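Local coordinates for protein glycine oxidase (Bacillus cereus ATCC 14579, PDB 7CYX) that probably oxidises glycine with molecular oxygen to glyoxylate, hydrogen peroxide and ammonium, using a bound FAD, in the pathway to thiamine diphosphate, at residues F180-E185 with V204-G209; L216-R221 with E322-L327. All coordinates share one frame; numbering follows the deposited sequence.

Contact 1: residues F180-E185 with V204-G209; sequences FDIRIE and VVIAGG. With FAD (flavin-adenine dinucleotide), chain C.
With chi1 near -59°, Ile182 sets CG2 anti to its backbone N and CG1 beside it, which splits its two branches: CG2 goes to Val204 of the facing strand, while CG1 carries CD1 on toward Ile206. This is the FAD-binding Rossmann-type domain: strand 179-184 opens the three-stranded antiparallel meander that leads into strand 203-206 of the central sheet. CG2 of Ile182 meets CG2 of Val204 at 4.2 Å. Its other branch ends at CD1, 4.2 Å from CD1 of Ile206, whose chain is extended (chi2 172°) and so brings its end nearer than its CB. No hydrogen bond spans the segments; branched aliphatic residues suit this buried seam between sheets, which Leu215 and Leu327 also line. Arg183 points the other way, where NH2 is hydrogen-bonded to Thr190 O in the meander.

Beyond Ile206 the strand becomes a loop at the cofactor. Gly208 O lies 3.5 Å from C8A of the FAD adenine. Gly209 has positive phi, easily adopted by glycine, and without a side chain it admits the diphosphate closely. Its carbonyl is gripped by Ser212 OG and Thr225 OG1, while Gly209 N approaches FAD C5B to 3.4 Å.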
# COMPACT_ATOMS: atom_id res chain seq x y z
N PHE A 180 -26.04 -17.02 -9.15
CA PHE A 180 -27.16 -16.91 -10.09
C PHE A 180 -28.49 -16.69 -9.35
O PHE A 180 -29.40 -16.03 -9.89
CB PHE A 180 -27.27 -18.17 -10.95
CG PHE A 180 -26.07 -18.51 -11.79
CD1 PHE A 180 -25.44 -17.55 -12.57
CD2 PHE A 180 -25.58 -19.81 -11.83
CE1 PHE A 180 -24.35 -17.89 -13.37
CE2 PHE A 180 -24.49 -20.14 -12.63
CZ PHE A 180 -23.88 -19.17 -13.39
N ASP A 181 -28.62 -17.28 -8.15
CA ASP A 181 -29.86 -17.27 -7.38
C ASP A 181 -29.58 -17.69 -5.91
O ASP A 181 -28.52 -18.23 -5.59
CB ASP A 181 -30.90 -18.18 -8.04
CG ASP A 181 -32.33 -17.97 -7.58
OD1 ASP A 181 -32.59 -17.00 -6.84
OD2 ASP A 181 -33.19 -18.76 -7.97
N ILE A 182 -30.56 -17.39 -5.04
CA ILE A 182 -30.58 -17.84 -3.64
C ILE A 182 -31.50 -19.06 -3.53
O ILE A 182 -32.54 -19.11 -4.19
CB ILE A 182 -31.03 -16.67 -2.74
CG1 ILE A 182 -30.11 -15.46 -2.88
CG2 ILE A 182 -31.16 -17.11 -1.29
CD1 ILE A 182 -30.83 -14.14 -2.89
N ARG A 183 -31.10 -20.06 -2.74
CA ARG A 183 -31.88 -21.30 -2.56
C ARG A 183 -32.69 -21.19 -1.26
O ARG A 183 -32.15 -21.28 -0.18
CB ARG A 183 -30.99 -22.54 -2.53
CG ARG A 183 -31.76 -23.85 -2.35
CD ARG A 183 -30.83 -25.05 -2.20
NE ARG A 183 -30.00 -24.98 -1.00
CZ ARG A 183 -29.11 -25.90 -0.63
NH1 ARG A 183 -28.80 -26.90 -1.45
NH2 ARG A 183 -28.55 -25.82 0.56
N ILE A 184 -33.99 -20.94 -1.44
CA ILE A 184 -34.98 -20.87 -0.39
C ILE A 184 -35.89 -22.09 -0.51
O ILE A 184 -36.56 -22.26 -1.54
CB ILE A 184 -35.78 -19.56 -0.48
CG1 ILE A 184 -34.86 -18.34 -0.34
CG2 ILE A 184 -36.92 -19.53 0.53
CD1 ILE A 184 -35.47 -17.04 -0.82
N GLU A 185 -35.91 -22.91 0.54
CA GLU A 185 -36.57 -24.21 0.48
C GLU A 185 -37.94 -24.08 1.15
O GLU A 185 -38.96 -24.27 0.48
CB GLU A 185 -35.63 -25.30 1.02
CG GLU A 185 -34.79 -25.93 -0.09
CD GLU A 185 -33.56 -26.75 0.27
OE1 GLU A 185 -33.07 -26.66 1.41
OE2 GLU A 185 -33.06 -27.49 -0.62
N VAL A 204 -28.01 -15.06 4.03
CA VAL A 204 -27.43 -14.47 2.85
C VAL A 204 -27.44 -12.96 3.03
O VAL A 204 -28.40 -12.45 3.59
CB VAL A 204 -28.21 -14.87 1.59
CG1 VAL A 204 -28.04 -13.85 0.48
CG2 VAL A 204 -27.78 -16.24 1.10
N VAL A 205 -26.40 -12.30 2.52
CA VAL A 205 -26.39 -10.86 2.34
C VAL A 205 -26.08 -10.51 0.88
O VAL A 205 -25.05 -10.91 0.32
CB VAL A 205 -25.40 -10.17 3.28
CG1 VAL A 205 -25.57 -8.66 3.20
CG2 VAL A 205 -25.53 -10.66 4.71
N ILE A 206 -26.99 -9.72 0.29
CA ILE A 206 -26.87 -9.19 -1.05
C ILE A 206 -26.07 -7.90 -0.99
O ILE A 206 -26.61 -6.87 -0.59
CB ILE A 206 -28.27 -8.95 -1.67
CG1 ILE A 206 -29.10 -10.23 -1.74
CG2 ILE A 206 -28.15 -8.32 -3.04
CD1 ILE A 206 -30.54 -9.99 -2.15
N ALA A 207 -24.80 -7.97 -1.43
CA ALA A 207 -23.89 -6.84 -1.50
C ALA A 207 -23.30 -6.72 -2.91
O ALA A 207 -22.08 -6.65 -3.07
CB ALA A 207 -22.80 -7.04 -0.48
N GLY A 208 -24.17 -6.71 -3.93
CA GLY A 208 -23.78 -6.86 -5.34
C GLY A 208 -23.63 -5.53 -6.08
O GLY A 208 -23.67 -5.50 -7.31
N GLY A 209 -23.39 -4.45 -5.35
CA GLY A 209 -23.37 -3.10 -5.88
C GLY A 209 -24.39 -2.89 -6.99
O GLY A 209 -25.55 -3.25 -6.83
PA FAD C . -18.90 -2.83 -5.65
O1A FAD C . -17.57 -2.38 -5.20
O2A FAD C . -19.23 -2.64 -7.10
O5B FAD C . -19.06 -4.32 -5.17
C5B FAD C . -20.04 -5.13 -5.75
C4B FAD C . -19.34 -6.44 -5.98
O4B FAD C . -20.33 -7.44 -6.11
C3B FAD C . -18.55 -6.45 -7.27
O3B FAD C . -17.19 -6.79 -6.93
C2B FAD C . -19.18 -7.53 -8.14
O2B FAD C . -18.18 -8.37 -8.74
C1B FAD C . -19.92 -8.36 -7.13
N9A FAD C . -21.10 -9.06 -7.62
C8A FAD C . -22.17 -8.49 -8.22
N7A FAD C . -23.09 -9.42 -8.53
C5A FAD C . -22.63 -10.60 -8.08
C6A FAD C . -23.13 -11.97 -8.09
N6A FAD C . -24.33 -12.19 -8.66
N1A FAD C . -22.34 -12.94 -7.57
C2A FAD C . -21.14 -12.65 -7.05
N3A FAD C . -20.61 -11.41 -7.01
C4A FAD C . -21.31 -10.36 -7.49
N1 FAD C . -17.57 6.79 -2.30
C2 FAD C . -17.15 7.55 -1.25
O2 FAD C . -17.61 7.22 -0.13
N3 FAD C . -16.29 8.59 -1.39
C4 FAD C . -15.78 8.89 -2.60
O4 FAD C . -14.94 9.82 -2.79
C4X FAD C . -16.22 8.10 -3.78
N5 FAD C . -15.78 8.38 -5.02
C5X FAD C . -16.18 7.63 -6.07
C6 FAD C . -15.68 7.92 -7.33
C7 FAD C . -16.08 7.18 -8.42
C7M FAD C . -15.55 7.50 -9.81
C8 FAD C . -17.01 6.06 -8.25
C8M FAD C . -17.46 5.22 -9.44
C9 FAD C . -17.49 5.78 -7.02
C9A FAD C . -17.12 6.51 -5.91
N10 FAD C . -17.60 6.19 -4.63
C10 FAD C . -17.16 7.00 -3.56
C1' FAD C . -18.62 5.16 -4.37
C2' FAD C . -18.18 3.78 -3.98
O2' FAD C . -17.30 3.29 -5.00
C3' FAD C . -19.42 2.92 -3.89
O3' FAD C . -20.55 3.62 -3.29
C4' FAD C . -19.01 1.60 -3.22
O4' FAD C . -17.82 1.08 -3.83
C5' FAD C . -20.05 0.53 -3.36
O5' FAD C . -19.46 -0.68 -2.92
P FAD C . -20.20 -2.06 -3.19
O1P FAD C . -21.66 -1.93 -2.93
O2P FAD C . -19.38 -3.14 -2.53
O3P FAD C . -20.07 -2.07 -4.81

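Contact 2: residues L216-R221 with E322-L327; sequences LSYFHR and EEIKGL
Tyr218 and Phe219 are the two residues of 216-221 that touch the facing loop, pressing on Ile324 and Leu327. That loop closes with a type II beta turn from Ile324 to Leu327, which delivers the chain into strand 327-331 of the Rossmann-type sheet; Gly326 takes the positive phi that such a turn requires at its third position. The contact thus joins the loop after helix 213-216 to the turn and the first residue of strand 327-331. No hydrogen bond crosses it, and the side chains meet through carbon.

The carbonyl O of Leu216 receives His220 N at 3.1 Å, holding the residues between them in one helical turn, and that turn presents two aromatic residues in succession. Tyr218 makes contact through its base: CB lies 4.0 Å from Leu327 CD1 and 4.4 Å from Ile324 CD1, while the ring leads away to Ile182 and Ile184 of strand 179-184. An amphipathic tyrosine suits this partly exposed margin. Its carbonyl O is hydrogen-bonded to His321 NE2, and because His321 ND1 accepts from Glu323 N, NE2 is most simply the protonated nitrogen; one imidazole therefore ties the two loops together.

Phe219, with CG anti to its carbonyl carbon (chi1 -74°), turns its ring toward Leu327 although its CB does not point there. The ring also meets that of Trp223, with planes nearly parallel, and that of His321, with planes at about 45°. Leu327 arrives obliquely, its chi2 of -114° away from a staggered value. One methyl bears most of this meeting: CD1 lies 3.4 Å from Phe219 CE1, while Phe219 CZ comes within 3.7 Å of Leu327 O.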
# COMPACT_ATOMS: atom_id res chain seq x y z
N LEU A 216 -32.60 -8.62 -5.54
CA LEU A 216 -33.45 -7.74 -4.70
C LEU A 216 -34.93 -7.98 -5.00
O LEU A 216 -35.75 -7.49 -4.22
CB LEU A 216 -33.06 -6.29 -4.97
CG LEU A 216 -31.75 -5.83 -4.36
CD1 LEU A 216 -31.48 -4.39 -4.72
CD2 LEU A 216 -31.79 -5.98 -2.85
N SER A 217 -35.25 -8.73 -6.06
CA SER A 217 -36.61 -9.13 -6.49
C SER A 217 -37.31 -9.91 -5.39
O SER A 217 -38.51 -9.72 -5.22
CB SER A 217 -36.54 -9.93 -7.74
OG SER A 217 -36.47 -9.06 -8.84
N TYR A 218 -36.58 -10.71 -4.61
CA TYR A 218 -37.15 -11.44 -3.46
C TYR A 218 -37.83 -10.44 -2.52
O TYR A 218 -38.89 -10.75 -2.03
CB TYR A 218 -36.11 -12.35 -2.80
CG TYR A 218 -35.72 -13.53 -3.65
CD1 TYR A 218 -36.53 -14.64 -3.75
CD2 TYR A 218 -34.54 -13.52 -4.37
CE1 TYR A 218 -36.17 -15.72 -4.55
CE2 TYR A 218 -34.18 -14.59 -5.17
CZ TYR A 218 -34.99 -15.69 -5.26
OH TYR A 218 -34.62 -16.72 -6.05
N PHE A 219 -37.20 -9.29 -2.25
CA PHE A 219 -37.86 -8.23 -1.45
C PHE A 219 -39.03 -7.66 -2.25
O PHE A 219 -40.15 -7.74 -1.76
CB PHE A 219 -36.86 -7.14 -1.11
CG PHE A 219 -35.87 -7.54 -0.06
CD1 PHE A 219 -34.74 -8.25 -0.40
CD2 PHE A 219 -36.08 -7.23 1.26
CE1 PHE A 219 -33.82 -8.62 0.57
CE2 PHE A 219 -35.16 -7.59 2.23
CZ PHE A 219 -34.04 -8.29 1.88
N HIS A 220 -38.75 -7.09 -3.43
CA HIS A 220 -39.78 -6.48 -4.31
C HIS A 220 -39.20 -6.17 -5.70
O HIS A 220 -38.05 -5.76 -5.79
CB HIS A 220 -40.36 -5.20 -3.70
CG HIS A 220 -41.64 -4.78 -4.34
ND1 HIS A 220 -41.68 -3.87 -5.35
CD2 HIS A 220 -42.91 -5.16 -4.12
CE1 HIS A 220 -42.92 -3.69 -5.73
NE2 HIS A 220 -43.68 -4.47 -5.00
N ARG A 221 -40.05 -6.29 -6.72
CA ARG A 221 -39.77 -6.06 -8.16
C ARG A 221 -39.18 -4.67 -8.40
O ARG A 221 -38.30 -4.55 -9.25
CB ARG A 221 -41.12 -6.16 -8.88
CG ARG A 221 -41.05 -6.26 -10.39
CD ARG A 221 -42.44 -6.44 -10.96
NE ARG A 221 -42.81 -7.83 -11.09
CZ ARG A 221 -43.48 -8.53 -10.18
NH1 ARG A 221 -44.39 -7.94 -9.42
NH2 ARG A 221 -43.23 -9.82 -10.02
N GLU A 322 -38.81 -9.37 5.53
CA GLU A 322 -39.79 -9.45 6.62
C GLU A 322 -40.33 -10.89 6.76
O GLU A 322 -40.75 -11.29 7.83
CB GLU A 322 -40.91 -8.43 6.39
CG GLU A 322 -41.45 -7.84 7.69
CD GLU A 322 -40.48 -6.96 8.47
OE1 GLU A 322 -40.39 -5.76 8.15
OE2 GLU A 322 -39.80 -7.48 9.38
N GLU A 323 -40.31 -11.66 5.67
CA GLU A 323 -40.93 -12.98 5.63
C GLU A 323 -39.84 -14.05 5.54
O GLU A 323 -39.73 -14.87 6.44
CB GLU A 323 -41.92 -13.04 4.46
CG GLU A 323 -42.83 -14.26 4.45
CD GLU A 323 -43.82 -14.30 3.29
OE1 GLU A 323 -44.69 -15.20 3.28
OE2 GLU A 323 -43.71 -13.43 2.38
N ILE A 324 -39.03 -14.00 4.47
CA ILE A 324 -37.98 -14.99 4.19
C ILE A 324 -36.85 -14.79 5.20
O ILE A 324 -36.20 -13.75 5.20
CB ILE A 324 -37.47 -14.89 2.75
CG1 ILE A 324 -38.62 -14.85 1.74
CG2 ILE A 324 -36.48 -16.01 2.47
CD1 ILE A 324 -38.21 -14.60 0.31
N LYS A 325 -36.64 -15.79 6.06
CA LYS A 325 -35.75 -15.63 7.20
C LYS A 325 -34.31 -15.88 6.72
O LYS A 325 -34.05 -16.82 5.97
CB LYS A 325 -36.14 -16.57 8.35
CG LYS A 325 -35.27 -16.46 9.60
CD LYS A 325 -35.35 -15.11 10.31
CE LYS A 325 -34.28 -14.93 11.37
NZ LYS A 325 -32.94 -14.71 10.76
N GLY A 326 -33.42 -14.99 7.15
CA GLY A 326 -32.00 -15.06 6.86
C GLY A 326 -31.61 -14.37 5.57
O GLY A 326 -30.45 -14.48 5.16
N LEU A 327 -32.55 -13.66 4.93
CA LEU A 327 -32.28 -12.97 3.67
C LEU A 327 -32.11 -11.47 3.97
O LEU A 327 -33.03 -10.80 4.43
CB LEU A 327 -33.43 -13.27 2.70
CG LEU A 327 -33.20 -13.10 1.19
CD1 LEU A 327 -34.05 -11.97 0.65
CD2 LEU A 327 -31.74 -12.89 0.82

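How the contacts relate
Contact 1 and contact 2 are adjoining, their centres 10 Å apart, on the same side of the chain's centre. A backbone bond joins them: Val204 N lies 2.7 Å from Gly326 O, linking the two parallel neighbouring strands 203-206 and 327-331 where they begin. Their apolar parts also merge, with Ile184 CD1 3.6 Å from Ile324 CG2. The modelled approach of Tyr218 OH to Asp181 OD1 is too short to trust. Contact 1 reaches the cofactor directly through its glycine loop, whereas contact 2 does not reach the cofactor, Tyr218 keeping its side chain about 11 Å from FAD.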